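Local coordinates for protein endoglucanase (Thermotoga maritima, PDB 1VHO) that probably acts as an aminopeptidase of the M42 family, using two divalent metal ions per subunit, although it was named an endoglucanase, at residues Val39-Thr44 with Ile51-Gly56; Gly60-Phe65 with His192-Tyr197. One frame throughout, in Å; residues are numbered along the deposited sequence.

Both contacts belong to one mixed sheet, and they follow each other along the chain without nesting or crossing. Contact 1 comes first and closes a short loop: strand 41-44 turns back through five residues to pair with strand 50-54, a beta hairpin at one margin of the sheet. The chain then enters strand 61-67, which opens contact 2; this closes 126 residues after segment 60-65, when segment 192-197, leading into strand 195-201, comes in parallel to it. Strand 195-201 lies between strands 50-54 and 61-67, so residues 192-197 join the two contacts: the backbone of K54 pairs with V196, the Y53 and Y197 rings stack, and D195 OD1 accepts from G56 N.

Contact 1: residues Val39-Thr44 with Ile51-Gly56; sequences VDEAKT and IGYKKG
I51 and K43 face each other as an antiparallel hydrogen-bonded pair: I51 N gives to K43 O at 2.8 Å and I51 O takes K43 N. That same I51 carbonyl is also approached by the CA of A42, a CA-H...O contact of 3.2 Å. At G52 the pair with A42 is non-hydrogen-bonded, and CG1 of V39 rests 4.0 Å from the bare CA of G52. Y53 N returns to E41 O in a bond of 2.7 Å. Its ring is swung out with CG anti to the backbone N (chi1 169°), which sets the CD2 edge against CG of E41, 3.6 Å away and near the ring plane; the E41 carboxylate stands almost perpendicular to the ring, and its OE2 is hydrogen-bonded to the Y216 hydroxyl. With an alanine here the ring edge of Y53 is likely to lose its aliphatic neighbour and the Y216 hydroxyl its carboxylate partner. Two residues, D40 and E41, sit opposite the single Y53, the classic beta bulge, here in the hairpin of strands 41-44 and 50-54: Y53 O accepts D40 N at 2.7 Å and, on a lone pair, the longer bond from E41 N. K54 lays its CD beside D40 OD1, while its NZ goes to H192 NE2. K55 N then donates to D40 OD1 at 2.8 Å on the anti side of the carboxylate, somewhat out of its plane, and a water bridges the same OD1 to K55 O, giving OD1 two donors just beyond the paired strands.

Contact 2: residues Gly60-Phe65 with His192-Tyr197; sequences GKLAFF and HPWDVY
The Y197 ring and the K61 side chain cross at a slant on the face of the sheet that also carries A63 and D195. The ring's CE1 touches CB and CG of K61, each at 3.9 Å, and the lysine runs extended until its last torsion bends (chi4 -45°) and brings NZ to Y197 OH at 2.9 Å. At the other end of the residue, Y197 N donates to L62 O, which lies near the plane of the ring at its edge, and Y197 O receives F64 N. Y216 meets this ring edge-to-face.

L62 points to the other face, with V196. Its N gives an almost straight bond of 3.0 Å to D195 O, and its CB packs against CE3 of W194 at 4.1 Å. These are parallel neighbours in the mixed sheet, strands 61-67 and 195-201, and helix 317-333 covers this face: V330 reaches L62 and A331 reaches V196.

The indole of W194 brings its six-membered ring against the backbone of G60 and K61. CE3 sits 3.4 Å from G60 C, CZ3 is 3.7 Å from G60 CA, and K61 N lies at the ring's edge. The indole NE1 bonds to L334 O.

D195, whose OD1 is hydrogen-bonded to G56 N, keeps its OD2 4.2 Å from K61 NZ, too far for a salt bridge; the phenol oxygen of Y197 takes the ammonium directly, and the D195 carboxylate probably adds a longer-range attraction.

Contact 1: residues Val39-Thr44 with Ile51-Gly56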
loop_
_atom_site.group_PDB
_atom_site.type_symbol
_atom_site.label_atom_id
_atom_site.label_comp_id
_atom_site.label_asym_id
_atom_site.label_seq_id
_atom_site.Cartn_x
_atom_site.Cartn_y
_atom_site.Cartn_z
ATOM N N VAL A 39 -2.608 9.279 -18.132
ATOM C CA VAL A 39 -3.537 8.253 -18.545
ATOM C C VAL A 39 -4.538 8.774 -19.595
ATOM O O VAL A 39 -4.801 9.972 -19.671
ATOM C CB VAL A 39 -4.372 7.651 -17.395
ATOM C CG1 VAL A 39 -3.481 6.984 -16.357
ATOM C CG2 VAL A 39 -5.278 8.668 -16.692
ATOM N N ASP A 40 -5.080 7.833 -20.371
ATOM C CA ASP A 40 -6.127 8.224 -21.338
ATOM C C ASP A 40 -7.407 8.432 -20.533
ATOM O O ASP A 40 -8.221 9.289 -20.880
ATOM C CB ASP A 40 -6.320 7.123 -22.390
ATOM C CG ASP A 40 -5.111 7.206 -23.312
ATOM O OD1 ASP A 40 -4.235 6.350 -23.276
ATOM O OD2 ASP A 40 -5.043 8.217 -24.044
ATOM N N GLU A 41 -7.605 7.608 -19.504
ATOM C CA GLU A 41 -8.764 7.753 -18.641
ATOM C C GLU A 41 -8.544 7.091 -17.285
ATOM O O GLU A 41 -7.615 6.292 -17.114
ATOM C CB GLU A 41 -10.052 7.196 -19.235
ATOM C CG GLU A 41 -9.982 5.818 -19.819
ATOM C CD GLU A 41 -11.271 5.375 -20.509
ATOM O OE1 GLU A 41 -11.412 5.600 -21.728
ATOM O OE2 GLU A 41 -12.126 4.784 -19.831
ATOM N N ALA A 42 -9.414 7.467 -16.348
ATOM C CA ALA A 42 -9.332 6.893 -15.001
ATOM C C ALA A 42 -10.746 6.721 -14.464
ATOM O O ALA A 42 -11.538 7.672 -14.594
ATOM C CB ALA A 42 -8.478 7.726 -14.090
ATOM N N LYS A 43 -11.098 5.511 -14.087
ATOM C CA LYS A 43 -12.421 5.242 -13.569
ATOM C C LYS A 43 -12.385 4.725 -12.141
ATOM O O LYS A 43 -11.449 4.046 -11.735
ATOM C CB LYS A 43 -13.146 4.191 -14.442
ATOM C CG LYS A 43 -13.719 4.838 -15.707
ATOM C CD LYS A 43 -13.965 3.831 -16.798
ATOM C CE LYS A 43 -15.336 3.181 -16.745
ATOM N NZ LYS A 43 -15.581 2.466 -18.047
ATOM N N THR A 44 -13.459 5.034 -11.414
ATOM C CA THR A 44 -13.600 4.592 -10.039
ATOM C C THR A 44 -14.608 3.474 -9.940
ATOM O O THR A 44 -15.590 3.454 -10.715
ATOM C CB THR A 44 -14.010 5.784 -9.147
ATOM O OG1 THR A 44 -13.020 6.810 -9.349
ATOM C CG2 THR A 44 -13.999 5.393 -7.684
ATOM N N ILE A 51 -8.895 2.848 -11.386
ATOM C CA ILE A 51 -8.188 2.139 -12.473
ATOM C C ILE A 51 -7.724 3.142 -13.507
ATOM O O ILE A 51 -8.556 3.886 -14.074
ATOM C CB ILE A 51 -9.023 1.027 -13.143
ATOM C CG1 ILE A 51 -9.288 -0.115 -12.176
ATOM C CG2 ILE A 51 -8.240 0.474 -14.378
ATOM C CD1 ILE A 51 -10.390 0.101 -11.145
ATOM N N GLY A 52 -6.412 3.290 -13.695
ATOM C CA GLY A 52 -5.895 4.250 -14.699
ATOM C C GLY A 52 -5.781 3.462 -16.019
ATOM O O GLY A 52 -5.241 2.323 -15.945
ATOM N N TYR A 53 -6.184 4.021 -17.132
ATOM C CA TYR A 53 -6.078 3.287 -18.410
ATOM C C TYR A 53 -5.202 4.029 -19.400
ATOM O O TYR A 53 -5.407 5.220 -19.679
ATOM C CB TYR A 53 -7.467 3.034 -18.999
ATOM C CG TYR A 53 -7.454 2.515 -20.421
ATOM C CD1 TYR A 53 -6.816 1.322 -20.716
ATOM C CD2 TYR A 53 -8.046 3.209 -21.467
ATOM C CE1 TYR A 53 -6.789 0.810 -21.994
ATOM C CE2 TYR A 53 -8.036 2.702 -22.767
ATOM C CZ TYR A 53 -7.409 1.502 -23.010
ATOM O OH TYR A 53 -7.351 0.963 -24.279
ATOM N N LYS A 54 -4.156 3.342 -19.853
ATOM C CA LYS A 54 -3.220 3.959 -20.810
ATOM C C LYS A 54 -3.174 3.067 -22.059
ATOM O O LYS A 54 -2.747 1.901 -22.024
ATOM C CB LYS A 54 -1.856 4.164 -20.185
ATOM C CG LYS A 54 -0.765 4.692 -21.088
ATOM C CD LYS A 54 -1.069 6.063 -21.658
ATOM C CE LYS A 54 -0.084 6.390 -22.792
ATOM N NZ LYS A 54 1.313 6.295 -22.328
ATOM N N LYS A 55 -3.759 3.597 -23.133
ATOM C CA LYS A 55 -3.827 2.836 -24.385
ATOM C C LYS A 55 -2.465 2.686 -25.027
ATOM O O LYS A 55 -1.634 3.593 -24.987
ATOM C CB LYS A 55 -4.787 3.550 -25.367
ATOM C CG LYS A 55 -4.791 2.959 -26.765
ATOM C CD LYS A 55 -5.819 3.594 -27.681
ATOM C CE LYS A 55 -6.929 2.618 -28.053
ATOM N NZ LYS A 55 -7.814 3.209 -29.114
ATOM N N GLY A 56 -2.221 1.501 -25.554
ATOM C CA GLY A 56 -0.953 1.223 -26.254
ATOM C C GLY A 56 -1.340 0.962 -27.728
ATOM O O GLY A 56 -2.216 1.668 -28.249
HETATM O O HOH W 1 -2.224 6.208 -25.078
#

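Contact 2: residues Gly60-Phe65 with His192-Tyr197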
loop_
_atom_site.group_PDB
_atom_site.type_symbol
_atom_site.label_atom_id
_atom_site.label_comp_id
_atom_site.label_asym_id
_atom_site.label_seq_id
_atom_site.Cartn_x
_atom_site.Cartn_y
_atom_site.Cartn_z
ATOM N N GLY A 60 -2.554 -6.412 -26.579
ATOM C CA GLY A 60 -3.052 -7.227 -25.455
ATOM C C GLY A 60 -3.232 -6.244 -24.278
ATOM O O GLY A 60 -2.906 -5.064 -24.428
ATOM N N LYS A 61 -3.646 -6.800 -23.157
ATOM C CA LYS A 61 -3.900 -6.020 -21.963
ATOM C C LYS A 61 -3.069 -6.543 -20.779
ATOM O O LYS A 61 -3.095 -7.714 -20.440
ATOM C CB LYS A 61 -5.395 -6.125 -21.596
ATOM C CG LYS A 61 -6.351 -5.740 -22.715
ATOM C CD LYS A 61 -7.784 -6.075 -22.315
ATOM C CE LYS A 61 -8.787 -5.494 -23.312
ATOM N NZ LYS A 61 -8.429 -4.079 -23.648
ATOM N N LEU A 62 -2.338 -5.610 -20.200
ATOM C CA LEU A 62 -1.459 -5.884 -19.046
ATOM C C LEU A 62 -2.073 -5.119 -17.868
ATOM O O LEU A 62 -2.363 -3.920 -18.042
ATOM C CB LEU A 62 -0.119 -5.270 -19.414
ATOM C CG LEU A 62 1.087 -5.327 -18.521
ATOM C CD1 LEU A 62 1.352 -6.727 -17.967
ATOM C CD2 LEU A 62 2.321 -4.831 -19.306
ATOM N N ALA A 63 -2.229 -5.751 -16.734
ATOM C CA ALA A 63 -2.791 -5.099 -15.557
ATOM C C ALA A 63 -1.776 -5.135 -14.416
ATOM O O ALA A 63 -1.180 -6.195 -14.147
ATOM C CB ALA A 63 -4.087 -5.778 -15.115
ATOM N N PHE A 64 -1.618 -4.032 -13.728
ATOM C CA PHE A 64 -0.703 -3.886 -12.596
ATOM C C PHE A 64 -1.606 -3.568 -11.384
ATOM O O PHE A 64 -2.488 -2.703 -11.557
ATOM C CB PHE A 64 0.324 -2.791 -12.788
ATOM C CG PHE A 64 1.242 -2.936 -13.974
ATOM C CD1 PHE A 64 1.749 -4.172 -14.342
ATOM C CD2 PHE A 64 1.571 -1.839 -14.745
ATOM C CE1 PHE A 64 2.567 -4.295 -15.464
ATOM C CE2 PHE A 64 2.425 -1.946 -15.836
ATOM C CZ PHE A 64 2.926 -3.178 -16.198
ATOM N N PHE A 65 -1.378 -4.189 -10.239
ATOM C CA PHE A 65 -2.298 -3.981 -9.118
ATOM C C PHE A 65 -1.585 -3.582 -7.822
ATOM O O PHE A 65 -0.560 -4.195 -7.476
ATOM C CB PHE A 65 -2.996 -5.345 -8.826
ATOM C CG PHE A 65 -3.889 -5.883 -9.925
ATOM C CD1 PHE A 65 -3.347 -6.725 -10.912
ATOM C CD2 PHE A 65 -5.211 -5.554 -9.984
ATOM C CE1 PHE A 65 -4.178 -7.203 -11.917
ATOM C CE2 PHE A 65 -6.054 -6.043 -10.985
ATOM C CZ PHE A 65 -5.512 -6.877 -11.963
ATOM N N HIS A 192 4.486 2.220 -26.475
ATOM C CA HIS A 192 4.311 0.863 -25.991
ATOM C C HIS A 192 3.163 0.117 -26.621
ATOM O O HIS A 192 2.033 0.611 -26.709
ATOM C CB HIS A 192 4.153 0.918 -24.465
ATOM C CG HIS A 192 3.006 1.748 -23.953
ATOM N ND1 HIS A 192 1.770 1.254 -23.698
ATOM C CD2 HIS A 192 2.996 3.037 -23.511
ATOM C CE1 HIS A 192 0.986 2.201 -23.182
ATOM N NE2 HIS A 192 1.735 3.283 -23.053
ATOM N N PRO A 193 3.400 -1.134 -27.030
ATOM C CA PRO A 193 2.423 -1.966 -27.678
ATOM C C PRO A 193 1.286 -2.441 -26.799
ATOM O O PRO A 193 0.153 -2.604 -27.236
ATOM C CB PRO A 193 3.221 -3.190 -28.167
ATOM C CG PRO A 193 4.654 -2.775 -28.115
ATOM C CD PRO A 193 4.739 -1.798 -26.967
ATOM N N TRP A 194 1.557 -2.683 -25.510
ATOM C CA TRP A 194 0.495 -3.179 -24.638
ATOM C C TRP A 194 -0.434 -2.075 -24.128
ATOM O O TRP A 194 0.006 -0.942 -23.923
ATOM C CB TRP A 194 1.179 -3.822 -23.397
ATOM C CG TRP A 194 1.836 -5.130 -23.684
ATOM C CD1 TRP A 194 3.123 -5.343 -24.121
ATOM C CD2 TRP A 194 1.235 -6.413 -23.567
ATOM N NE1 TRP A 194 3.353 -6.685 -24.269
ATOM C CE2 TRP A 194 2.203 -7.368 -23.958
ATOM C CE3 TRP A 194 -0.024 -6.856 -23.184
ATOM C CZ2 TRP A 194 1.932 -8.728 -23.956
ATOM C CZ3 TRP A 194 -0.296 -8.214 -23.198
ATOM C CH2 TRP A 194 0.691 -9.142 -23.578
ATOM N N ASP A 195 -1.696 -2.418 -23.938
ATOM C CA ASP A 195 -2.656 -1.491 -23.326
ATOM C C ASP A 195 -2.417 -1.723 -21.818
ATOM O O ASP A 195 -2.307 -2.898 -21.418
ATOM C CB ASP A 195 -4.082 -1.820 -23.708
ATOM C CG ASP A 195 -4.358 -1.441 -25.181
ATOM O OD1 ASP A 195 -3.597 -0.674 -25.788
ATOM O OD2 ASP A 195 -5.362 -1.959 -25.687
ATOM N N VAL A 196 -2.303 -0.672 -21.034
ATOM C CA VAL A 196 -1.986 -0.868 -19.613
ATOM C C VAL A 196 -3.101 -0.433 -18.695
ATOM O O VAL A 196 -3.639 0.680 -18.863
ATOM C CB VAL A 196 -0.701 -0.073 -19.285
ATOM C CG1 VAL A 196 -0.387 -0.096 -17.789
ATOM C CG2 VAL A 196 0.489 -0.668 -20.066
ATOM N N TYR A 197 -3.416 -1.266 -17.711
ATOM C CA TYR A 197 -4.441 -0.956 -16.739
ATOM C C TYR A 197 -3.760 -0.970 -15.356
ATOM O O TYR A 197 -3.159 -1.979 -15.002
ATOM C CB TYR A 197 -5.583 -1.949 -16.730
ATOM C CG TYR A 197 -6.364 -1.962 -18.038
ATOM C CD1 TYR A 197 -5.830 -2.629 -19.146
ATOM C CD2 TYR A 197 -7.563 -1.274 -18.163
ATOM C CE1 TYR A 197 -6.499 -2.637 -20.345
ATOM C CE2 TYR A 197 -8.240 -1.288 -19.381
ATOM C CZ TYR A 197 -7.726 -1.985 -20.443
ATOM O OH TYR A 197 -8.379 -2.036 -21.660
#